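Local coordinates for putative lipoprotein (Bacteroides fragilis, PDB 3QNK), which is of uncharacterised specificity but, as a SusD-like lipoprotein of the outer membrane, probably binds glycans at the cell surface for uptake, at residues Ala414-Arg419 with Leu424-Glu429; Asp282-Ala287 with Arg443-Ala448; Glu207-Gly212 with Leu396-Ala401. All blocks are in the same frame, centred on the assembly; numbering follows the deposited sequence.

Contact 1: residues Ala414-Arg419 with Leu424-Glu429; sequences AVNMIR and LPDLTE
Arg419, near the end of helix 408-420, threads between Leu424 and Leu427 of the loop that turns back along the helix. Arg419 CB rests against Leu424 CB at 3.8 Å. Arg419 CD lies 3.6 Å from Leu427 CG, the two side chains crossing at about a right angle. A bend at chi3 (99°) then carries the guanidinium between the leucines: Leu427 CD2 lies over the centre of one face, 3.8 Å above the Arg419 plane, while on the opposite face Leu424 CD1 comes within 3.8 Å of Arg419 NH2 and Leu424 CB is offset toward the rim. NH1 points to the Pro425 carbonyl, though the spacing is too short to be trusted in detail; NH2 and NE form salt bridges with Glu285 and Glu442, respectively. One turn back, Asn416 OD1 accepts from Leu427 N (2.8 Å) and Asn416 ND2 donates in the carbonyl plane to Leu427 O (3.1 Å), pinning the interhelical loop against helix 408-420; Leu427 O also takes Arg412 NH1. The Asp426 carboxylate stacks parallel on this amide. The loop leads on to helix 432-446, which Val415 meets at Glu442, while Ile418 faces Tyr395 of helix 391-405 and Arg318 of helix 317-322.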
loop_
_atom_site.group_PDB
_atom_site.type_symbol
_atom_site.label_atom_id
_atom_site.label_comp_id
_atom_site.label_asym_id
_atom_site.label_seq_id
_atom_site.Cartn_x
_atom_site.Cartn_y
_atom_site.Cartn_z
ATOM N N ALA B 414 -31.460 15.310 25.621
ATOM C CA ALA B 414 -30.486 15.248 24.528
ATOM C C ALA B 414 -30.923 14.292 23.379
ATOM O O ALA B 414 -30.880 14.695 22.223
ATOM C CB ALA B 414 -29.131 14.839 25.065
ATOM N N VAL B 415 -31.350 13.054 23.681
ATOM C CA VAL B 415 -31.746 12.108 22.631
ATOM C C VAL B 415 -33.057 12.573 21.945
ATOM O O VAL B 415 -33.235 12.351 20.742
ATOM C CB VAL B 415 -31.826 10.637 23.157
ATOM C CG1 VAL B 415 -32.978 10.424 24.144
ATOM C CG2 VAL B 415 -31.911 9.638 22.016
ATOM N N ASN B 416 -33.943 13.259 22.688
ATOM C CA ASN B 416 -35.208 13.736 22.133
ATOM C C ASN B 416 -34.987 14.891 21.146
ATOM O O ASN B 416 -35.860 15.146 20.342
ATOM C CB ASN B 416 -36.201 14.094 23.235
ATOM C CG ASN B 416 -36.840 12.874 23.875
ATOM O OD1 ASN B 416 -36.884 11.794 23.284
ATOM N ND2 ASN B 416 -37.321 12.993 25.111
HETATM N N MSE B 417 -33.798 15.503 21.120
HETATM C CA MSE B 417 -33.467 16.522 20.117
HETATM C C MSE B 417 -33.366 15.871 18.735
HETATM O O MSE B 417 -33.849 16.422 17.748
HETATM C CB MSE B 417 -32.144 17.207 20.475
HETATM C CG MSE B 417 -32.270 18.131 21.652
HETATM SE SE MSE B 417 -33.341 19.705 21.241
HETATM C CE MSE B 417 -32.339 20.467 19.734
ATOM N N ILE B 418 -32.784 14.667 18.691
ATOM C CA ILE B 418 -32.592 13.856 17.480
ATOM C C ILE B 418 -33.957 13.356 16.941
ATOM O O ILE B 418 -34.192 13.380 15.719
ATOM C CB ILE B 418 -31.593 12.717 17.779
ATOM C CG1 ILE B 418 -30.195 13.281 18.145
ATOM C CG2 ILE B 418 -31.506 11.681 16.659
ATOM C CD1 ILE B 418 -29.630 14.373 17.243
ATOM N N ARG B 419 -34.850 12.952 17.857
ATOM C CA ARG B 419 -36.197 12.500 17.516
ATOM C C ARG B 419 -37.073 13.678 17.079
ATOM O O ARG B 419 -37.842 13.550 16.129
ATOM C CB ARG B 419 -36.872 11.779 18.699
ATOM C CG ARG B 419 -36.008 10.798 19.441
ATOM C CD ARG B 419 -36.907 9.963 20.310
ATOM N NE ARG B 419 -37.152 8.698 19.636
ATOM C CZ ARG B 419 -38.342 8.196 19.369
ATOM N NH1 ARG B 419 -39.436 8.806 19.784
ATOM N NH2 ARG B 419 -38.448 7.072 18.711
ATOM N N LEU B 424 -40.500 12.681 15.404
ATOM C CA LEU B 424 -40.763 11.544 16.306
ATOM C C LEU B 424 -41.129 12.042 17.706
ATOM O O LEU B 424 -40.502 12.973 18.201
ATOM C CB LEU B 424 -39.579 10.551 16.372
ATOM C CG LEU B 424 -39.440 9.576 15.196
ATOM C CD1 LEU B 424 -38.180 8.759 15.320
ATOM C CD2 LEU B 424 -40.647 8.630 15.103
ATOM N N PRO B 425 -42.158 11.458 18.353
ATOM C CA PRO B 425 -42.520 11.912 19.700
ATOM C C PRO B 425 -41.400 11.633 20.721
ATOM O O PRO B 425 -40.590 10.741 20.539
ATOM C CB PRO B 425 -43.800 11.124 19.998
ATOM C CG PRO B 425 -43.706 9.924 19.181
ATOM C CD PRO B 425 -43.011 10.331 17.925
ATOM N N ASP B 426 -41.351 12.419 21.776
ATOM C CA ASP B 426 -40.327 12.294 22.802
ATOM C C ASP B 426 -40.387 10.974 23.573
ATOM O O ASP B 426 -41.462 10.425 23.833
ATOM C CB ASP B 426 -40.424 13.475 23.783
ATOM C CG ASP B 426 -39.847 14.776 23.228
ATOM O OD1 ASP B 426 -39.363 14.771 22.051
ATOM O OD2 ASP B 426 -39.851 15.792 23.964
ATOM N N LEU B 427 -39.204 10.447 23.905
ATOM C CA LEU B 427 -39.055 9.314 24.808
ATOM C C LEU B 427 -39.432 9.839 26.210
ATOM O O LEU B 427 -39.120 10.988 26.582
ATOM C CB LEU B 427 -37.635 8.745 24.780
ATOM C CG LEU B 427 -37.167 8.129 23.449
ATOM C CD1 LEU B 427 -35.724 7.772 23.504
ATOM C CD2 LEU B 427 -37.978 6.890 23.064
ATOM N N THR B 428 -40.137 9.003 26.953
ATOM C CA THR B 428 -40.705 9.266 28.268
ATOM C C THR B 428 -39.982 8.462 29.370
ATOM O O THR B 428 -40.078 8.813 30.557
ATOM C CB THR B 428 -42.161 8.863 28.102
ATOM O OG1 THR B 428 -42.838 9.964 27.516
ATOM C CG2 THR B 428 -42.834 8.409 29.377
ATOM N N GLU B 429 -39.292 7.373 28.960
ATOM C CA GLU B 429 -38.615 6.405 29.796
ATOM C C GLU B 429 -37.745 7.042 30.877
ATOM O O GLU B 429 -36.842 7.828 30.600
ATOM C CB GLU B 429 -37.796 5.409 28.962
ATOM C CG GLU B 429 -37.381 4.176 29.748
ATOM C CD GLU B 429 -38.502 3.475 30.498
ATOM O OE1 GLU B 429 -39.387 2.886 29.834
ATOM O OE2 GLU B 429 -38.526 3.561 31.747
#

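Contact 2: residues Asp282-Ala287 with Arg443-Ala448; sequences DAFEMA and RRIEFA
Ile445 meets Phe284 and Ala283 where the chain leaves the weakly bonded helix 278-283 and comes up against helix 432-446, one of the helices in the alpha-alpha superhelix of this SusD-like fold. The central interaction is a CH-pi contact: CD1 of Ile445 sits 3.8 Å from the centroid of the Phe284 ring, only 5° off the ring normal. The second branch arrives at the same ring differently, Ile445 CG2 lying 3.6 Å from Phe284 CE1. One methyl of the isoleucine therefore caps the centre of the aromatic face, while the other lies beyond the rim, beside the CD1-CE1 edge of Phe284. Two torsions produce this division: with chi1 at -62°, CG2 stands anti to the Ile445 backbone N and is set beside the rim, and chi2 at -61° swings CD1 over the middle of the ring. Ile445 CD1 also packs against Ala283 CB at 3.8 Å. It comes slightly closer to the backbone, where Ile445 CD1 lies 3.6 Å from Ala283 O, a packing contact and not a bond. There are no hydrogen bonds between the two segments; the contact is apolar, apart from the looser approach of the Arg444 guanidinium to Ala283.

The next shell positions both partners. Phe284 and Ile445 each touch Arg318 of helix 317-322, and the phenylalanine also meets Asn322 there. Just after the ring, Glu285 forms a backbone hydrogen bond with Glu316, while on the other partner the fully extended Arg444 side chain is tied through NE to Asn45. Within helix 432-446 itself, the last turn is closed just beyond the isoleucine by Phe447 N donating to Arg443 O at 2.9 Å.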
loop_
_atom_site.group_PDB
_atom_site.type_symbol
_atom_site.label_atom_id
_atom_site.label_comp_id
_atom_site.label_asym_id
_atom_site.label_seq_id
_atom_site.Cartn_x
_atom_site.Cartn_y
_atom_site.Cartn_z
ATOM N N ASP B 282 -36.318 -3.454 10.278
ATOM C CA ASP B 282 -37.226 -3.690 11.410
ATOM C C ASP B 282 -37.063 -2.670 12.526
ATOM O O ASP B 282 -38.021 -2.437 13.265
ATOM C CB ASP B 282 -36.997 -5.100 11.985
ATOM C CG ASP B 282 -37.610 -6.250 11.173
ATOM O OD1 ASP B 282 -38.447 -5.973 10.264
ATOM O OD2 ASP B 282 -37.286 -7.428 11.470
ATOM N N ALA B 283 -35.844 -2.073 12.657
ATOM C CA ALA B 283 -35.494 -1.118 13.696
ATOM C C ALA B 283 -36.009 0.324 13.406
ATOM O O ALA B 283 -36.056 1.145 14.334
ATOM C CB ALA B 283 -34.000 -1.113 13.889
ATOM N N PHE B 284 -36.413 0.633 12.152
ATOM C CA PHE B 284 -36.995 1.935 11.819
ATOM C C PHE B 284 -38.427 1.977 12.320
ATOM O O PHE B 284 -39.236 1.118 11.987
ATOM C CB PHE B 284 -36.954 2.225 10.318
ATOM C CG PHE B 284 -35.597 2.592 9.793
ATOM C CD1 PHE B 284 -35.150 3.912 9.836
ATOM C CD2 PHE B 284 -34.776 1.631 9.226
ATOM C CE1 PHE B 284 -33.891 4.257 9.339
ATOM C CE2 PHE B 284 -33.521 1.973 8.716
ATOM C CZ PHE B 284 -33.079 3.279 8.786
ATOM N N GLU B 285 -38.710 2.936 13.176
ATOM C CA GLU B 285 -40.019 3.114 13.783
ATOM C C GLU B 285 -41.019 3.703 12.828
ATOM O O GLU B 285 -40.642 4.321 11.827
ATOM C CB GLU B 285 -39.898 4.062 14.979
ATOM C CG GLU B 285 -39.185 3.485 16.186
ATOM C CD GLU B 285 -38.928 4.544 17.233
ATOM O OE1 GLU B 285 -39.918 5.068 17.790
ATOM O OE2 GLU B 285 -37.745 4.902 17.449
HETATM N N MSE B 286 -42.308 3.604 13.200
HETATM C CA MSE B 286 -43.402 4.251 12.487
HETATM C C MSE B 286 -43.273 5.760 12.720
HETATM O O MSE B 286 -42.628 6.172 13.691
HETATM C CB MSE B 286 -44.751 3.714 12.988
HETATM C CG MSE B 286 -44.894 2.227 12.789
HETATM SE SE MSE B 286 -44.691 1.699 10.933
HETATM C CE MSE B 286 -46.319 2.340 10.193
ATOM N N ALA B 287 -43.886 6.587 11.859
ATOM C CA ALA B 287 -43.796 8.056 11.961
ATOM C C ALA B 287 -44.236 8.595 13.311
ATOM O O ALA B 287 -43.755 9.662 13.686
ATOM C CB ALA B 287 -44.599 8.712 10.868
ATOM N N ARG B 443 -29.074 5.876 18.164
ATOM C CA ARG B 443 -27.759 6.035 17.576
ATOM C C ARG B 443 -27.623 5.185 16.310
ATOM O O ARG B 443 -27.044 5.628 15.313
ATOM C CB ARG B 443 -26.679 5.640 18.589
ATOM C CG ARG B 443 -25.390 6.347 18.262
ATOM C CD ARG B 443 -24.195 5.788 18.982
ATOM N NE ARG B 443 -23.024 6.528 18.537
ATOM C CZ ARG B 443 -22.546 7.606 19.142
ATOM N NH1 ARG B 443 -23.100 8.045 20.271
ATOM N NH2 ARG B 443 -21.491 8.233 18.648
ATOM N N ARG B 444 -28.163 3.964 16.356
ATOM C CA ARG B 444 -28.079 3.043 15.251
ATOM C C ARG B 444 -28.797 3.611 14.025
ATOM O O ARG B 444 -28.244 3.555 12.934
ATOM C CB ARG B 444 -28.636 1.665 15.640
ATOM C CG ARG B 444 -28.503 0.685 14.489
ATOM C CD ARG B 444 -29.272 -0.566 14.717
ATOM N NE ARG B 444 -28.970 -1.535 13.672
ATOM C CZ ARG B 444 -29.425 -2.778 13.655
ATOM N NH1 ARG B 444 -30.226 -3.211 14.617
ATOM N NH2 ARG B 444 -29.098 -3.592 12.667
ATOM N N ILE B 445 -30.003 4.159 14.200
ATOM C CA ILE B 445 -30.804 4.705 13.117
ATOM C C ILE B 445 -30.201 6.017 12.612
ATOM O O ILE B 445 -30.123 6.251 11.395
ATOM C CB ILE B 445 -32.261 4.884 13.586
ATOM C CG1 ILE B 445 -32.907 3.539 13.983
ATOM C CG2 ILE B 445 -33.113 5.643 12.565
ATOM C CD1 ILE B 445 -33.010 2.447 12.843
ATOM N N GLU B 446 -29.763 6.867 13.542
ATOM C CA GLU B 446 -29.191 8.148 13.190
ATOM C C GLU B 446 -27.940 8.010 12.364
ATOM O O GLU B 446 -27.759 8.732 11.366
ATOM C CB GLU B 446 -28.869 8.975 14.449
ATOM C CG GLU B 446 -28.590 10.454 14.161
ATOM C CD GLU B 446 -29.717 11.200 13.468
ATOM O OE1 GLU B 446 -30.877 10.739 13.526
ATOM O OE2 GLU B 446 -29.433 12.216 12.806
ATOM N N PHE B 447 -27.059 7.112 12.806
ATOM C CA PHE B 447 -25.752 6.982 12.186
ATOM C C PHE B 447 -25.598 5.744 11.296
ATOM O O PHE B 447 -24.460 5.382 10.985
ATOM C CB PHE B 447 -24.651 7.081 13.265
ATOM C CG PHE B 447 -24.566 8.519 13.710
ATOM C CD1 PHE B 447 -24.021 9.492 12.871
ATOM C CD2 PHE B 447 -25.117 8.923 14.918
ATOM C CE1 PHE B 447 -24.030 10.834 13.235
ATOM C CE2 PHE B 447 -25.096 10.269 15.300
ATOM C CZ PHE B 447 -24.582 11.220 14.440
ATOM N N ALA B 448 -26.724 5.181 10.782
ATOM C CA ALA B 448 -26.647 4.032 9.885
ATOM C C ALA B 448 -25.868 4.423 8.616
ATOM O O ALA B 448 -26.067 5.515 8.098
ATOM C CB ALA B 448 -28.043 3.537 9.537
#

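Contact 3: residues Glu207-Gly212 with Leu396-Ala401; sequences EVYKLG and LNDAEA
Tyr209 and Asp398 are the two residues that meet here, and a single hydrogen bond bridges the last part of helix 198-209 to the middle of helix 391-405. Tyr209 OH donates to Asp398 OD2 across 2.8 Å, reaching that oxygen on its anti side, 29° out of the carboxylate plane. Asp398 OD2 lies in the plane of the ring at its edge, 3.3 Å from Tyr209 CE2, and the ring and carboxylate planes are turned 49° apart. With its CG anti to the backbone N (chi1 -159°), Asp398 extends its acid toward the tyrosine, while OD1 forms a salt bridge with Arg402 NE. That pairing would be expected to favour the charged carboxylate and to keep it oriented for the phenol. The contact is tight only at these atoms; even the nearest CA atoms, those of Tyr209 and Asp398, are 10.7 Å apart. On the exposed side lie Gly212 and Lys210, whose NZ pairs with Glu207 OE2 within its own segment. Tyr209 packs on Tyr391, Ile394 and Tyr395 of helix 391-405, and Asp398 on Ile202 and Cys205 of helix 198-209, while Val208 touches Tyr185 of helix 181-194.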
loop_
_atom_site.group_PDB
_atom_site.type_symbol
_atom_site.label_atom_id
_atom_site.label_comp_id
_atom_site.label_asym_id
_atom_site.label_seq_id
_atom_site.Cartn_x
_atom_site.Cartn_y
_atom_site.Cartn_z
ATOM N N GLU B 207 -19.183 22.491 24.826
ATOM C CA GLU B 207 -18.392 23.417 24.042
ATOM C C GLU B 207 -18.922 23.561 22.614
ATOM O O GLU B 207 -18.999 24.675 22.111
ATOM C CB GLU B 207 -16.920 22.991 24.037
ATOM C CG GLU B 207 -16.239 23.216 25.374
ATOM C CD GLU B 207 -16.354 24.604 25.965
ATOM O OE1 GLU B 207 -16.222 25.600 25.214
ATOM O OE2 GLU B 207 -16.581 24.687 27.191
ATOM N N VAL B 208 -19.327 22.459 21.983
ATOM C CA VAL B 208 -19.845 22.455 20.612
ATOM C C VAL B 208 -21.219 23.175 20.541
ATOM O O VAL B 208 -21.510 23.873 19.548
ATOM C CB VAL B 208 -19.902 21.017 20.054
ATOM C CG1 VAL B 208 -20.286 21.010 18.574
ATOM C CG2 VAL B 208 -18.571 20.317 20.254
ATOM N N TYR B 209 -22.022 23.063 21.630
ATOM C CA TYR B 209 -23.333 23.707 21.706
ATOM C C TYR B 209 -23.223 25.242 21.634
ATOM O O TYR B 209 -24.174 25.919 21.214
ATOM C CB TYR B 209 -24.067 23.302 22.991
ATOM C CG TYR B 209 -24.458 21.840 23.094
ATOM C CD1 TYR B 209 -25.062 21.175 22.024
ATOM C CD2 TYR B 209 -24.301 21.141 24.287
ATOM C CE1 TYR B 209 -25.463 19.840 22.132
ATOM C CE2 TYR B 209 -24.658 19.795 24.393
ATOM C CZ TYR B 209 -25.250 19.149 23.317
ATOM O OH TYR B 209 -25.618 17.826 23.446
ATOM N N LYS B 210 -22.055 25.777 22.014
ATOM C CA LYS B 210 -21.767 27.203 22.031
ATOM C C LYS B 210 -21.214 27.726 20.685
ATOM O O LYS B 210 -21.165 28.948 20.483
ATOM C CB LYS B 210 -20.734 27.505 23.149
ATOM C CG LYS B 210 -21.195 27.181 24.564
ATOM C CD LYS B 210 -20.064 27.366 25.574
ATOM C CE LYS B 210 -20.324 26.597 26.853
ATOM N NZ LYS B 210 -19.136 26.608 27.751
ATOM N N LEU B 211 -20.807 26.825 19.780
ATOM C CA LEU B 211 -20.126 27.200 18.542
ATOM C C LEU B 211 -21.035 27.473 17.322
ATOM O O LEU B 211 -20.528 27.568 16.188
ATOM C CB LEU B 211 -19.076 26.128 18.202
ATOM C CG LEU B 211 -17.912 26.106 19.181
ATOM C CD1 LEU B 211 -17.062 24.891 18.998
ATOM C CD2 LEU B 211 -17.106 27.401 19.128
ATOM N N GLY B 212 -22.328 27.686 17.572
ATOM C CA GLY B 212 -23.279 28.006 16.517
ATOM C C GLY B 212 -23.584 26.931 15.486
ATOM O O GLY B 212 -23.890 27.248 14.334
ATOM N N LEU B 396 -26.157 12.772 20.788
ATOM C CA LEU B 396 -26.168 11.345 21.101
ATOM C C LEU B 396 -24.985 10.928 21.989
ATOM O O LEU B 396 -25.186 10.121 22.887
ATOM C CB LEU B 396 -26.238 10.512 19.810
ATOM C CG LEU B 396 -27.614 10.549 19.114
ATOM C CD1 LEU B 396 -27.586 9.892 17.772
ATOM C CD2 LEU B 396 -28.669 9.895 19.954
ATOM N N ASN B 397 -23.793 11.535 21.811
ATOM C CA ASN B 397 -22.639 11.303 22.685
ATOM C C ASN B 397 -22.944 11.835 24.079
ATOM O O ASN B 397 -22.626 11.189 25.070
ATOM C CB ASN B 397 -21.381 11.985 22.126
ATOM C CG ASN B 397 -20.871 11.410 20.824
ATOM O OD1 ASN B 397 -21.353 10.397 20.328
ATOM N ND2 ASN B 397 -19.863 12.040 20.253
ATOM N N ASP B 398 -23.597 13.003 24.141
ATOM C CA ASP B 398 -24.021 13.652 25.371
ATOM C C ASP B 398 -25.080 12.782 26.078
ATOM O O ASP B 398 -24.948 12.535 27.279
ATOM C CB ASP B 398 -24.575 15.067 25.066
ATOM C CG ASP B 398 -24.592 16.062 26.222
ATOM O OD1 ASP B 398 -23.847 15.848 27.204
ATOM O OD2 ASP B 398 -25.329 17.081 26.127
ATOM N N ALA B 399 -26.113 12.301 25.325
ATOM C CA ALA B 399 -27.180 11.454 25.873
ATOM C C ALA B 399 -26.596 10.187 26.511
ATOM O O ALA B 399 -26.942 9.847 27.649
ATOM C CB ALA B 399 -28.169 11.084 24.782
ATOM N N GLU B 400 -25.627 9.569 25.815
ATOM C CA GLU B 400 -24.960 8.372 26.237
ATOM C C GLU B 400 -24.155 8.588 27.525
ATOM O O GLU B 400 -24.319 7.801 28.470
ATOM C CB GLU B 400 -24.080 7.836 25.108
ATOM C CG GLU B 400 -23.659 6.405 25.356
ATOM C CD GLU B 400 -23.074 5.604 24.213
ATOM O OE1 GLU B 400 -23.322 5.952 23.032
ATOM O OE2 GLU B 400 -22.453 4.557 24.516
ATOM N N ALA B 401 -23.302 9.633 27.575
ATOM C CA ALA B 401 -22.478 9.960 28.739
ATOM C C ALA B 401 -23.333 10.404 29.912
ATOM O O ALA B 401 -23.043 10.016 31.040
ATOM C CB ALA B 401 -21.482 11.038 28.393
#

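Overall arrangement
The three contacts interlock because helices 391-405, 408-420 and 432-446 follow each other in the chain and pack together. Contact 1 is nested inside the chain loop closed by contact 2, and their centres are about 13 Å apart; a salt bridge, Arg419 NH2 to Glu285 OE2 at 2.6 Å, joins them. Contact 3 lies about 15 Å from contact 1 and 21 Å from contact 2, centre to centre, and crosses contact 2 along the chain. Leu396, in the segment 396-401, touches both other contacts: its CD2 lies 3.9 Å from Val415 CG2, and its CD1 3.5 Å from Phe447 CE2. Arg443 NH2 to Asn397 OD1 at 2.7 Å, probably a hydrogen bond, links contacts 2 and 3.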